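Local coordinates for protein papain inhibitor (Streptomyces mobaraensis, PDB 5NTB) that inhibits the cysteine proteases papain and bromelain and bovine trypsin, and serves as a glutamine and lysine donor substrate for transglutaminase, at residues 11-15 with 90-96; 21-25 with 47-53; 29-35 with 83-89; 55-59 with 68-72. All blocks are in the same frame, centred on the assembly; numbering follows the deposited sequence.

Contact 1: residues 11-15 with 90-96. With SO4 (sulfate ion), chain D.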
loop_
_atom_site.group_PDB
_atom_site.type_symbol
_atom_site.label_atom_id
_atom_site.label_comp_id
_atom_site.label_asym_id
_atom_site.label_seq_id
_atom_site.Cartn_x
_atom_site.Cartn_y
_atom_site.Cartn_z
ATOM N N LYS A 11 -1.103 -7.000 7.849
ATOM C CA LYS A 11 -2.505 -6.647 7.891
ATOM C C LYS A 11 -2.747 -5.536 6.894
ATOM O O LYS A 11 -1.820 -4.837 6.461
ATOM C CB LYS A 11 -2.938 -6.212 9.292
ATOM C CG LYS A 11 -2.392 -4.867 9.699
ATOM C CD LYS A 11 -2.959 -4.402 11.040
ATOM C CE LYS A 11 -2.129 -4.927 12.195
ATOM N NZ LYS A 11 -2.415 -4.195 13.461
ATOM N N MET A 12 -4.005 -5.390 6.522
ATOM C CA MET A 12 -4.386 -4.319 5.624
ATOM C C MET A 12 -5.596 -3.584 6.173
ATOM O O MET A 12 -6.527 -4.185 6.723
ATOM C CB MET A 12 -4.672 -4.835 4.214
ATOM C CG MET A 12 -5.836 -5.789 4.100
ATOM S SD MET A 12 -6.057 -6.305 2.385
ATOM C CE MET A 12 -7.554 -7.279 2.541
ATOM N N THR A 13 -5.542 -2.276 6.047
ATOM C CA THR A 13 -6.682 -1.398 6.230
ATOM C C THR A 13 -6.877 -0.643 4.930
ATOM O O THR A 13 -6.183 -0.881 3.938
ATOM C CB THR A 13 -6.445 -0.447 7.400
ATOM O OG1 THR A 13 -5.198 0.225 7.210
ATOM C CG2 THR A 13 -6.377 -1.220 8.705
ATOM N N TYR A 14 -7.824 0.279 4.915
ATOM C CA TYR A 14 -7.990 1.076 3.711
ATOM C C TYR A 14 -8.259 2.527 4.067
ATOM O O TYR A 14 -8.656 2.859 5.187
ATOM C CB TYR A 14 -9.105 0.538 2.804
ATOM C CG TYR A 14 -10.482 0.644 3.405
ATOM C CD1 TYR A 14 -11.208 1.823 3.300
ATOM C CD2 TYR A 14 -11.047 -0.426 4.086
ATOM C CE1 TYR A 14 -12.454 1.938 3.855
ATOM C CE2 TYR A 14 -12.306 -0.316 4.641
ATOM C CZ TYR A 14 -12.993 0.870 4.516
ATOM O OH TYR A 14 -14.256 1.002 5.050
ATOM N N TYR A 15 -8.045 3.395 3.083
ATOM C CA TYR A 15 -8.261 4.821 3.270
ATOM C C TYR A 15 -8.873 5.420 2.017
ATOM O O TYR A 15 -8.943 4.779 0.973
ATOM C CB TYR A 15 -6.965 5.538 3.674
ATOM C CG TYR A 15 -5.902 5.786 2.611
ATOM C CD1 TYR A 15 -5.223 4.734 1.995
ATOM C CD2 TYR A 15 -5.521 7.086 2.291
ATOM C CE1 TYR A 15 -4.215 4.977 1.073
ATOM C CE2 TYR A 15 -4.515 7.335 1.385
ATOM C CZ TYR A 15 -3.871 6.276 0.768
ATOM O OH TYR A 15 -2.863 6.532 -0.145
ATOM N N PHE A 90 -8.783 -2.292 -1.682
ATOM C CA PHE A 90 -9.180 -3.168 -0.579
ATOM C C PHE A 90 -10.439 -3.952 -0.922
ATOM O O PHE A 90 -10.518 -5.161 -0.669
ATOM C CB PHE A 90 -9.385 -2.310 0.666
ATOM C CG PHE A 90 -9.674 -3.074 1.925
ATOM C CD1 PHE A 90 -10.922 -3.634 2.147
ATOM C CD2 PHE A 90 -8.712 -3.154 2.929
ATOM C CE1 PHE A 90 -11.202 -4.304 3.330
ATOM C CE2 PHE A 90 -8.992 -3.819 4.120
ATOM C CZ PHE A 90 -10.242 -4.388 4.315
ATOM N N ALA A 91 -11.416 -3.278 -1.537
ATOM C CA ALA A 91 -12.697 -3.892 -1.851
ATOM C C ALA A 91 -12.560 -5.051 -2.824
ATOM O O ALA A 91 -13.450 -5.906 -2.878
ATOM C CB ALA A 91 -13.632 -2.837 -2.430
ATOM N N LYS A 92 -11.469 -5.104 -3.576
ATOM C CA LYS A 92 -11.235 -6.211 -4.493
ATOM C C LYS A 92 -10.805 -7.481 -3.769
ATOM O O LYS A 92 -10.879 -8.575 -4.350
ATOM C CB LYS A 92 -10.189 -5.802 -5.524
ATOM C CG LYS A 92 -10.656 -4.632 -6.377
ATOM C CD LYS A 92 -9.623 -4.172 -7.379
ATOM C CE LYS A 92 -10.197 -3.013 -8.189
ATOM N NZ LYS A 92 -9.339 -2.683 -9.350
ATOM N N LEU A 93 -10.339 -7.355 -2.528
ATOM C CA LEU A 93 -9.882 -8.485 -1.729
ATOM C C LEU A 93 -10.815 -8.847 -0.589
ATOM O O LEU A 93 -10.857 -10.010 -0.196
ATOM C CB LEU A 93 -8.506 -8.188 -1.124
ATOM C CG LEU A 93 -7.364 -8.062 -2.113
ATOM C CD1 LEU A 93 -6.095 -7.737 -1.349
ATOM C CD2 LEU A 93 -7.203 -9.344 -2.920
ATOM N N ALA A 94 -11.531 -7.880 -0.024
ATOM C CA ALA A 94 -12.293 -8.124 1.191
ATOM C C ALA A 94 -13.422 -7.111 1.286
ATOM O O ALA A 94 -13.321 -6.019 0.718
ATOM C CB ALA A 94 -11.395 -8.029 2.432
ATOM N N PRO A 95 -14.494 -7.434 2.011
ATOM C CA PRO A 95 -15.592 -6.473 2.159
ATOM C C PRO A 95 -15.149 -5.244 2.936
ATOM O O PRO A 95 -14.453 -5.341 3.949
ATOM C CB PRO A 95 -16.658 -7.264 2.927
ATOM C CG PRO A 95 -15.891 -8.322 3.647
ATOM C CD PRO A 95 -14.780 -8.700 2.711
ATOM N N LEU A 96 -15.578 -4.075 2.456
ATOM C CA LEU A 96 -15.206 -2.834 3.128
ATOM C C LEU A 96 -15.724 -2.785 4.555
ATOM O O LEU A 96 -15.102 -2.156 5.416
ATOM C CB LEU A 96 -15.723 -1.629 2.346
ATOM C CG LEU A 96 -14.990 -1.425 1.019
ATOM C CD1 LEU A 96 -15.647 -0.346 0.184
ATOM C CD2 LEU A 96 -13.519 -1.109 1.278
HETATM S S SO4 D . -0.588 -1.034 13.597
HETATM O O1 SO4 D . -0.506 -2.494 13.635
HETATM O O2 SO4 D . -1.980 -0.605 13.724
HETATM O O3 SO4 D . -0.025 -0.552 12.329
HETATM O O4 SO4 D . 0.208 -0.486 14.697
#

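Contact 2: residues 21-25 with 47-53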
loop_
_atom_site.group_PDB
_atom_site.type_symbol
_atom_site.label_atom_id
_atom_site.label_comp_id
_atom_site.label_asym_id
_atom_site.label_seq_id
_atom_site.Cartn_x
_atom_site.Cartn_y
_atom_site.Cartn_z
ATOM N N GLY A 21 -0.554 12.339 -2.776
ATOM C CA GLY A 21 0.098 11.421 -1.864
ATOM C C GLY A 21 1.526 11.845 -1.559
ATOM O O GLY A 21 2.036 12.857 -2.038
ATOM N N ALA A 22 2.181 11.049 -0.723
ATOM C CA ALA A 22 3.553 11.356 -0.333
ATOM C C ALA A 22 4.519 11.261 -1.500
ATOM O O ALA A 22 5.639 11.786 -1.414
ATOM C CB ALA A 22 4.003 10.416 0.782
ATOM N N CYS A 23 4.122 10.612 -2.591
ATOM C CA CYS A 23 4.953 10.628 -3.784
ATOM C C CYS A 23 4.793 11.920 -4.570
ATOM O O CYS A 23 5.550 12.149 -5.521
ATOM C CB CYS A 23 4.627 9.426 -4.675
ATOM S SG CYS A 23 5.174 7.842 -3.956
ATOM N N GLY A 24 3.848 12.777 -4.183
ATOM C CA GLY A 24 3.670 14.034 -4.884
ATOM C C GLY A 24 2.814 13.948 -6.120
ATOM O O GLY A 24 2.860 14.854 -6.960
ATOM N N THR A 25 2.041 12.884 -6.272
ATOM C CA THR A 25 1.183 12.735 -7.428
ATOM C C THR A 25 -0.283 12.728 -7.002
ATOM O O THR A 25 -0.598 12.412 -5.849
ATOM C CB THR A 25 1.503 11.443 -8.192
ATOM O OG1 THR A 25 1.154 10.308 -7.387
ATOM C CG2 THR A 25 2.983 11.381 -8.536
ATOM N N PRO A 47 10.126 12.979 0.611
ATOM C CA PRO A 47 9.371 11.766 0.249
ATOM C C PRO A 47 9.069 11.654 -1.234
ATOM O O PRO A 47 8.970 10.535 -1.751
ATOM C CB PRO A 47 8.081 11.885 1.078
ATOM C CG PRO A 47 8.030 13.308 1.534
ATOM C CD PRO A 47 9.450 13.758 1.658
ATOM N N ASN A 48 8.932 12.779 -1.945
ATOM C CA ASN A 48 8.656 12.694 -3.380
ATOM C C ASN A 48 9.815 12.080 -4.150
ATOM O O ASN A 48 9.648 11.690 -5.312
ATOM C CB ASN A 48 8.391 14.076 -3.976
ATOM C CG ASN A 48 7.108 14.717 -3.493
ATOM O OD1 ASN A 48 6.385 14.203 -2.617
ATOM N ND2 ASN A 48 6.817 15.861 -4.067
ATOM N N ASN A 49 10.999 12.041 -3.545
ATOM C CA ASN A 49 12.192 11.480 -4.153
ATOM C C ASN A 49 12.483 10.065 -3.669
ATOM O O ASN A 49 13.564 9.527 -3.947
ATOM C CB ASN A 49 13.382 12.395 -3.857
ATOM C CG ASN A 49 14.557 12.141 -4.777
ATOM O OD1 ASN A 49 14.381 11.880 -5.975
ATOM N ND2 ASN A 49 15.771 12.226 -4.222
ATOM N N ASP A 50 11.546 9.442 -2.967
ATOM C CA ASP A 50 11.838 8.121 -2.433
ATOM C C ASP A 50 11.822 7.078 -3.547
ATOM O O ASP A 50 10.979 7.136 -4.443
ATOM C CB ASP A 50 10.818 7.744 -1.366
ATOM C CG ASP A 50 11.326 6.658 -0.444
ATOM O OD1 ASP A 50 11.311 5.479 -0.859
ATOM O OD2 ASP A 50 11.753 7.001 0.679
ATOM N N PRO A 51 12.728 6.100 -3.512
ATOM C CA PRO A 51 12.665 5.025 -4.511
ATOM C C PRO A 51 11.350 4.265 -4.493
ATOM O O PRO A 51 10.976 3.694 -5.523
ATOM C CB PRO A 51 13.853 4.121 -4.140
ATOM C CG PRO A 51 14.305 4.591 -2.781
ATOM C CD PRO A 51 13.948 6.035 -2.696
ATOM N N LEU A 52 10.612 4.285 -3.376
ATOM C CA LEU A 52 9.284 3.677 -3.350
ATOM C C LEU A 52 8.346 4.280 -4.376
ATOM O O LEU A 52 7.360 3.639 -4.743
ATOM C CB LEU A 52 8.668 3.833 -1.960
ATOM C CG LEU A 52 9.214 2.875 -0.898
ATOM C CD1 LEU A 52 8.773 3.340 0.482
ATOM C CD2 LEU A 52 8.731 1.443 -1.155
ATOM N N CYS A 53 8.627 5.489 -4.839
ATOM C CA CYS A 53 7.758 6.198 -5.765
ATOM C C CYS A 53 8.093 5.943 -7.225
ATOM O O CYS A 53 7.391 6.460 -8.103
ATOM C CB CYS A 53 7.822 7.696 -5.478
ATOM S SG CYS A 53 7.212 8.110 -3.811
HETATM O O HOH W 1 7.378 10.695 -6.656
#

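Contact 3: residues 29-35 with 83-89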
loop_
_atom_site.group_PDB
_atom_site.type_symbol
_atom_site.label_atom_id
_atom_site.label_comp_id
_atom_site.label_asym_id
_atom_site.label_seq_id
_atom_site.Cartn_x
_atom_site.Cartn_y
_atom_site.Cartn_z
ATOM N N ALA A 29 -8.171 7.790 -3.524
ATOM C CA ALA A 29 -8.192 6.426 -3.010
ATOM C C ALA A 29 -9.578 5.792 -3.051
ATOM O O ALA A 29 -9.684 4.573 -2.870
ATOM C CB ALA A 29 -7.642 6.410 -1.586
ATOM N N SER A 30 -10.635 6.574 -3.282
ATOM C CA SER A 30 -11.954 5.980 -3.453
ATOM C C SER A 30 -12.148 5.355 -4.826
ATOM O O SER A 30 -13.043 4.516 -4.987
ATOM C CB SER A 30 -13.039 7.029 -3.227
ATOM O OG SER A 30 -13.123 7.873 -4.360
ATOM N N SER A 31 -11.350 5.747 -5.817
ATOM C CA SER A 31 -11.559 5.283 -7.175
ATOM C C SER A 31 -10.311 4.761 -7.869
ATOM O O SER A 31 -10.390 4.423 -9.055
ATOM C CB SER A 31 -12.157 6.404 -8.036
ATOM O OG SER A 31 -11.265 7.490 -8.137
ATOM N N GLN A 32 -9.168 4.683 -7.190
ATOM C CA GLN A 32 -7.948 4.212 -7.825
ATOM C C GLN A 32 -7.312 3.129 -6.975
ATOM O O GLN A 32 -7.329 3.213 -5.740
ATOM C CB GLN A 32 -6.934 5.342 -8.018
ATOM C CG GLN A 32 -7.398 6.408 -8.978
ATOM C CD GLN A 32 -6.441 7.574 -9.021
ATOM O OE1 GLN A 32 -5.783 7.902 -8.023
ATOM N NE2 GLN A 32 -6.345 8.208 -10.185
ATOM N N ASP A 33 -6.743 2.122 -7.640
ATOM C CA ASP A 33 -5.949 1.101 -6.960
ATOM C C ASP A 33 -4.583 1.675 -6.596
ATOM O O ASP A 33 -3.829 2.104 -7.479
ATOM C CB ASP A 33 -5.749 -0.130 -7.845
ATOM C CG ASP A 33 -6.982 -0.984 -7.967
ATOM O OD1 ASP A 33 -7.934 -0.798 -7.186
ATOM O OD2 ASP A 33 -6.981 -1.877 -8.850
ATOM N N LEU A 34 -4.246 1.653 -5.309
ATOM C CA LEU A 34 -2.928 2.094 -4.875
ATOM C C LEU A 34 -2.723 1.626 -3.443
ATOM O O LEU A 34 -3.644 1.123 -2.800
ATOM C CB LEU A 34 -2.774 3.617 -4.979
ATOM C CG LEU A 34 -3.840 4.477 -4.294
ATOM C CD1 LEU A 34 -3.568 4.707 -2.815
ATOM C CD2 LEU A 34 -3.935 5.808 -5.025
ATOM N N VAL A 35 -1.507 1.816 -2.943
ATOM C CA VAL A 35 -1.208 1.474 -1.560
ATOM C C VAL A 35 -0.390 2.589 -0.924
ATOM O O VAL A 35 0.429 3.249 -1.580
ATOM C CB VAL A 35 -0.473 0.123 -1.452
ATOM C CG1 VAL A 35 0.883 0.195 -2.084
ATOM C CG2 VAL A 35 -0.353 -0.323 0.016
ATOM N N ILE A 83 -0.178 -2.505 5.666
ATOM C CA ILE A 83 -0.363 -1.647 4.500
ATOM C C ILE A 83 -1.744 -1.022 4.548
ATOM O O ILE A 83 -2.713 -1.625 5.015
ATOM C CB ILE A 83 -0.142 -2.408 3.178
ATOM C CG1 ILE A 83 -1.124 -3.576 3.030
ATOM C CG2 ILE A 83 1.289 -2.879 3.091
ATOM C CD1 ILE A 83 -1.006 -4.301 1.678
ATOM N N ASP A 84 -1.834 0.191 4.025
ATOM C CA ASP A 84 -3.086 0.941 3.951
ATOM C C ASP A 84 -3.430 1.031 2.467
ATOM O O ASP A 84 -2.891 1.869 1.734
ATOM C CB ASP A 84 -2.915 2.315 4.599
ATOM C CG ASP A 84 -4.210 2.890 5.170
ATOM O OD1 ASP A 84 -5.238 2.197 5.214
ATOM O OD2 ASP A 84 -4.177 4.061 5.599
ATOM N N LEU A 85 -4.297 0.138 2.011
ATOM C CA LEU A 85 -4.707 0.136 0.619
ATOM C C LEU A 85 -5.706 1.247 0.368
ATOM O O LEU A 85 -6.421 1.679 1.269
ATOM C CB LEU A 85 -5.347 -1.203 0.248
ATOM C CG LEU A 85 -4.403 -2.382 0.085
ATOM C CD1 LEU A 85 -5.247 -3.640 -0.056
ATOM C CD2 LEU A 85 -3.531 -2.219 -1.139
ATOM N N SER A 86 -5.777 1.698 -0.874
ATOM C CA SER A 86 -6.941 2.492 -1.230
ATOM C C SER A 86 -8.214 1.689 -0.974
ATOM O O SER A 86 -8.226 0.457 -1.042
ATOM C CB SER A 86 -6.847 2.937 -2.685
ATOM O OG SER A 86 -6.923 1.829 -3.567
ATOM N N GLN A 87 -9.288 2.406 -0.650
ATOM C CA GLN A 87 -10.603 1.787 -0.546
ATOM C C GLN A 87 -10.916 0.958 -1.784
ATOM O O GLN A 87 -11.414 -0.176 -1.684
ATOM C CB GLN A 87 -11.652 2.883 -0.352
ATOM C CG GLN A 87 -13.044 2.368 -0.079
ATOM C CD GLN A 87 -14.061 3.487 -0.064
ATOM O OE1 GLN A 87 -14.780 3.644 0.911
ATOM N NE2 GLN A 87 -14.104 4.280 -1.122
ATOM N N ALA A 88 -10.589 1.495 -2.960
ATOM C CA ALA A 88 -10.883 0.803 -4.207
ATOM C C ALA A 88 -10.134 -0.520 -4.309
ATOM O O ALA A 88 -10.700 -1.528 -4.752
ATOM C CB ALA A 88 -10.552 1.717 -5.389
ATOM N N ALA A 89 -8.860 -0.545 -3.906
ATOM C CA ALA A 89 -8.112 -1.796 -3.975
ATOM C C ALA A 89 -8.566 -2.779 -2.904
ATOM O O ALA A 89 -8.694 -3.981 -3.169
ATOM C CB ALA A 89 -6.615 -1.521 -3.831
HETATM O O HOH W 2 -14.240 3.001 -3.349
#

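Contact 4: residues 55-59 with 68-72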
loop_
_atom_site.group_PDB
_atom_site.type_symbol
_atom_site.label_atom_id
_atom_site.label_comp_id
_atom_site.label_asym_id
_atom_site.label_seq_id
_atom_site.Cartn_x
_atom_site.Cartn_y
_atom_site.Cartn_z
ATOM N N GLY A 55 8.319 3.192 -9.847
ATOM C CA GLY A 55 8.119 1.887 -10.444
ATOM C C GLY A 55 7.923 0.756 -9.469
ATOM O O GLY A 55 8.071 -0.409 -9.852
ATOM N N VAL A 56 7.600 1.052 -8.215
ATOM C CA VAL A 56 7.388 0.019 -7.210
ATOM C C VAL A 56 5.892 -0.172 -7.006
ATOM O O VAL A 56 5.135 0.800 -6.883
ATOM C CB VAL A 56 8.082 0.373 -5.884
ATOM C CG1 VAL A 56 7.775 -0.690 -4.826
ATOM C CG2 VAL A 56 9.592 0.518 -6.100
ATOM N N SER A 57 5.466 -1.423 -7.011
ATOM C CA SER A 57 4.107 -1.826 -6.689
ATOM C C SER A 57 4.157 -2.823 -5.545
ATOM O O SER A 57 5.226 -3.217 -5.076
ATOM C CB SER A 57 3.406 -2.448 -7.899
ATOM O OG SER A 57 3.236 -1.504 -8.938
ATOM N N VAL A 58 2.985 -3.203 -5.073
ATOM C CA VAL A 58 2.893 -4.355 -4.196
ATOM C C VAL A 58 1.955 -5.360 -4.827
ATOM O O VAL A 58 1.039 -5.020 -5.582
ATOM C CB VAL A 58 2.419 -4.001 -2.775
ATOM C CG1 VAL A 58 3.462 -3.139 -2.075
ATOM C CG2 VAL A 58 1.075 -3.319 -2.826
ATOM N N GLU A 59 2.201 -6.615 -4.509
ATOM C CA GLU A 59 1.264 -7.696 -4.767
ATOM C C GLU A 59 0.721 -8.118 -3.415
ATOM O O GLU A 59 1.501 -8.424 -2.502
ATOM C CB GLU A 59 1.939 -8.863 -5.491
ATOM C CG GLU A 59 2.112 -8.574 -6.969
ATOM C CD GLU A 59 2.694 -9.739 -7.747
ATOM O OE1 GLU A 59 3.102 -9.528 -8.911
ATOM O OE2 GLU A 59 2.738 -10.859 -7.200
ATOM N N ARG A 68 -2.374 -6.408 -7.714
ATOM C CA ARG A 68 -1.114 -5.687 -7.850
ATOM C C ARG A 68 -1.430 -4.207 -7.981
ATOM O O ARG A 68 -2.149 -3.808 -8.901
ATOM C CB ARG A 68 -0.330 -6.191 -9.066
ATOM C CG ARG A 68 1.034 -5.565 -9.259
ATOM C CD ARG A 68 1.611 -6.011 -10.598
ATOM N NE ARG A 68 2.842 -5.308 -10.942
ATOM C CZ ARG A 68 4.048 -5.865 -10.953
ATOM N NH1 ARG A 68 5.109 -5.138 -11.282
ATOM N NH2 ARG A 68 4.198 -7.147 -10.639
ATOM N N VAL A 69 -0.915 -3.399 -7.052
ATOM C CA VAL A 69 -1.255 -1.975 -7.044
ATOM C C VAL A 69 0.007 -1.145 -6.846
ATOM O O VAL A 69 0.958 -1.572 -6.179
ATOM C CB VAL A 69 -2.297 -1.627 -5.941
ATOM C CG1 VAL A 69 -3.552 -2.517 -6.055
ATOM C CG2 VAL A 69 -1.698 -1.745 -4.545
ATOM N N PRO A 70 0.034 0.062 -7.403
ATOM C CA PRO A 70 1.216 0.916 -7.263
ATOM C C PRO A 70 1.341 1.540 -5.881
ATOM O O PRO A 70 0.358 1.921 -5.248
ATOM C CB PRO A 70 0.985 2.001 -8.322
ATOM C CG PRO A 70 -0.507 2.071 -8.438
ATOM C CD PRO A 70 -0.973 0.648 -8.299
ATOM N N VAL A 71 2.591 1.689 -5.443
ATOM C CA VAL A 71 2.893 2.505 -4.268
ATOM C C VAL A 71 2.743 3.969 -4.650
ATOM O O VAL A 71 3.436 4.463 -5.546
ATOM C CB VAL A 71 4.310 2.231 -3.751
ATOM C CG1 VAL A 71 4.643 3.183 -2.610
ATOM C CG2 VAL A 71 4.469 0.765 -3.344
ATOM N N ARG A 72 1.864 4.681 -3.955
ATOM C CA ARG A 72 1.637 6.092 -4.238
ATOM C C ARG A 72 1.658 6.966 -2.997
ATOM O O ARG A 72 1.536 8.188 -3.118
ATOM C CB ARG A 72 0.292 6.290 -4.949
ATOM C CG ARG A 72 0.187 5.530 -6.247
ATOM C CD ARG A 72 -0.010 6.468 -7.401
ATOM N NE ARG A 72 -0.210 5.787 -8.679
ATOM C CZ ARG A 72 0.747 5.562 -9.571
ATOM N NH1 ARG A 72 1.993 5.948 -9.335
ATOM N NH2 ARG A 72 0.451 4.957 -10.715
#

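Contact 1: residues 11-15 with 90-96
Y14 sends its ring out between its own backbone N and carbonyl carbon (chi1 66°), while F90 turns CG anti to its N (chi1 -175°), and the two rings meet edge to face. The edge of Y14 points at the face of F90, with centroids 4.9 Å apart and planes at 61°; Y14 CD2 sits over the centre of the F90 ring. On the opposite face of that ring lies the methyl of M12, offset toward the rim, so F90 is held between two side chains of one strand. M12 SD is 4.7 Å from the F90 ring centroid in an oblique Met-aromatic contact, and M12 CE goes on to touch L93 CB and A94 CB, both at 3.9 Å. L96 lays CD2 over a face of Y14, a CH-pi contact 3.7 Å from the ring centroid. With Y14 cut back to an alanine, one face of F90 and the L96 methyl would probably lose their aromatic partner. The contact pins the loop that follows helix 87-90 to strand 8-18 of the double-psi beta-barrel fold, with V101 of strand 101-102 packing against M12, F90 and A94, and strand 82-86 running alongside in parallel.

Contact 2: residues 21-25 with 47-53
C23 and C53 form a disulfide that ties a type I beta turn, G21 to G24, to the long loop between strands 35-38 and 57-62. The covalent link is the tight part. SG of C23 and SG of C53 are 2.1 Å apart with chi3 at -83°, close to the 90° twist of a relaxed disulfide. Each sulfur stands anti to its own carbonyl carbon, and the CB atoms of C23 and C53 come within 3.7 Å of each other. The turn itself is closed by G24 N bonding to G21 O, and it is fastened to the barrel by A22 N, which bonds to D73.

Away from the sulfurs the fit is looser. A22 CB and P47 CB are 4.3 Å apart, a light apolar touch. N48 lies along the outer side, the end of its side chain close to C23 and G24. Glycine suits position 24 chiefly because its positive phi is awkward for other residues, and a side chain there would probably also crowd the end of N48. Water takes over on this side, spanning the two segments by donating to C23 O and to N48 O. Beyond the bridge the loop braces itself. D50 forms an Asx turn and uses its other oxygen, OD2, to accept from the backbone N of T43 and of T44. In the Asx turn, L52 N reaches the anti lone pair of D50 OD1 at 2.9 Å, with a nearly straight N-H...O angle of 168°.

Contact 3: residues 29-35 with 83-89
S86 OG is the polar hub of this contact, gripped by three bonds. It donates to Q32 O at 2.6 Å, in the carbonyl plane and on a lone pair, and accepts from L34 N and from A89 N. With OG lodged between the backbone N and carbonyl carbon (chi1 66°), the hydroxyl faces the loop while also serving as the N-cap of helix 87-90. A valine in place of S86 would probably leave Q32 O, L34 N and the first turn of the helix without their shared partner.

Backbone bonds flank the hub. S86 N donates to L34 O at 2.9 Å, almost straight but from above the carbonyl plane, and A88 N reaches A29 O at 3.2 Å. The loop 29-35 thus wraps the strand-to-helix junction of the double-psi beta-barrel, and V35 pairs with L85 as an antiparallel non-hydrogen-bonded bridge.

Apolar contacts fill in around these bonds. V35 CG2 meets I83 CB at 3.8 Å, and V35 CB meets L85 CD2; L34 CD1 and A29 CB each lie 3.7 Å from S86 CB. At the exposed end a water accepts a weak bond from Q87 NE2 and donates to S30 O, while D33 turns its carboxylate to a salt bridge with K92.

Contact 4: residues 55-59 with 68-72
V58 and V69 exchange both backbone bonds of an antiparallel hydrogen-bonded pair: V58 N to V69 O at 2.8 Å and V69 N to V58 O at 2.9 Å. A third bond, V71 N to V56 O at 3.1 Å, extends the ladder to the residue just before strand 57-62, at the open end of the hairpin that this strand makes with 65-75. Between these rungs S57 and P70 form a non-hydrogen-bonded pair, where a proline costs the hairpin no bond. One side-chain charge pair joins in, tentatively, since it belongs to one of two modelled R68 conformers: R68 NH2 meets E59 OE1 at 3.1 Å in a weak bond, the carboxylate oxygen coming to the edge of the guanidinium. In this conformer S57 CB approaches the guanidinium obliquely.

On the other face the valines pack together. V56 and V71 lie side by side, with CG1 of V56 3.9 Å from CG2 of V71; in the V58 conformer modelled here, V58 CG2 meets V69 CG2 at 3.6 Å. V35 of strand 35-38 packs against V58, V69 and V71. The chemistry divides by face: buried branched side chains face the barrel interior, while the outer face carries a charge pair that probably adds modestly to a hairpin already held by its backbone.

Contacts 1, 3 and 4 are all partly buried and reach the same curled sheet, contact 4 lying nearest the chain's centre, its own centre about 7 Å away. Contact 2 is a surface link between two loops, about 13 Å out and on the opposite side of that centre from contact 1. Contacts 1 and 3 each join a loop to one of the neighbouring strands 8-18 and 82-86, and a probable T13-D84 hydrogen bond connects them. Contact 3 passes to contact 4 through V35, whose backbone probably bonds to P70 and R72. Chemistry changes with place: aromatic and methionine packing in contact 1, a serine hub in contact 3, a backbone ladder over valines in contact 4, a disulfide with bridging water in contact 2.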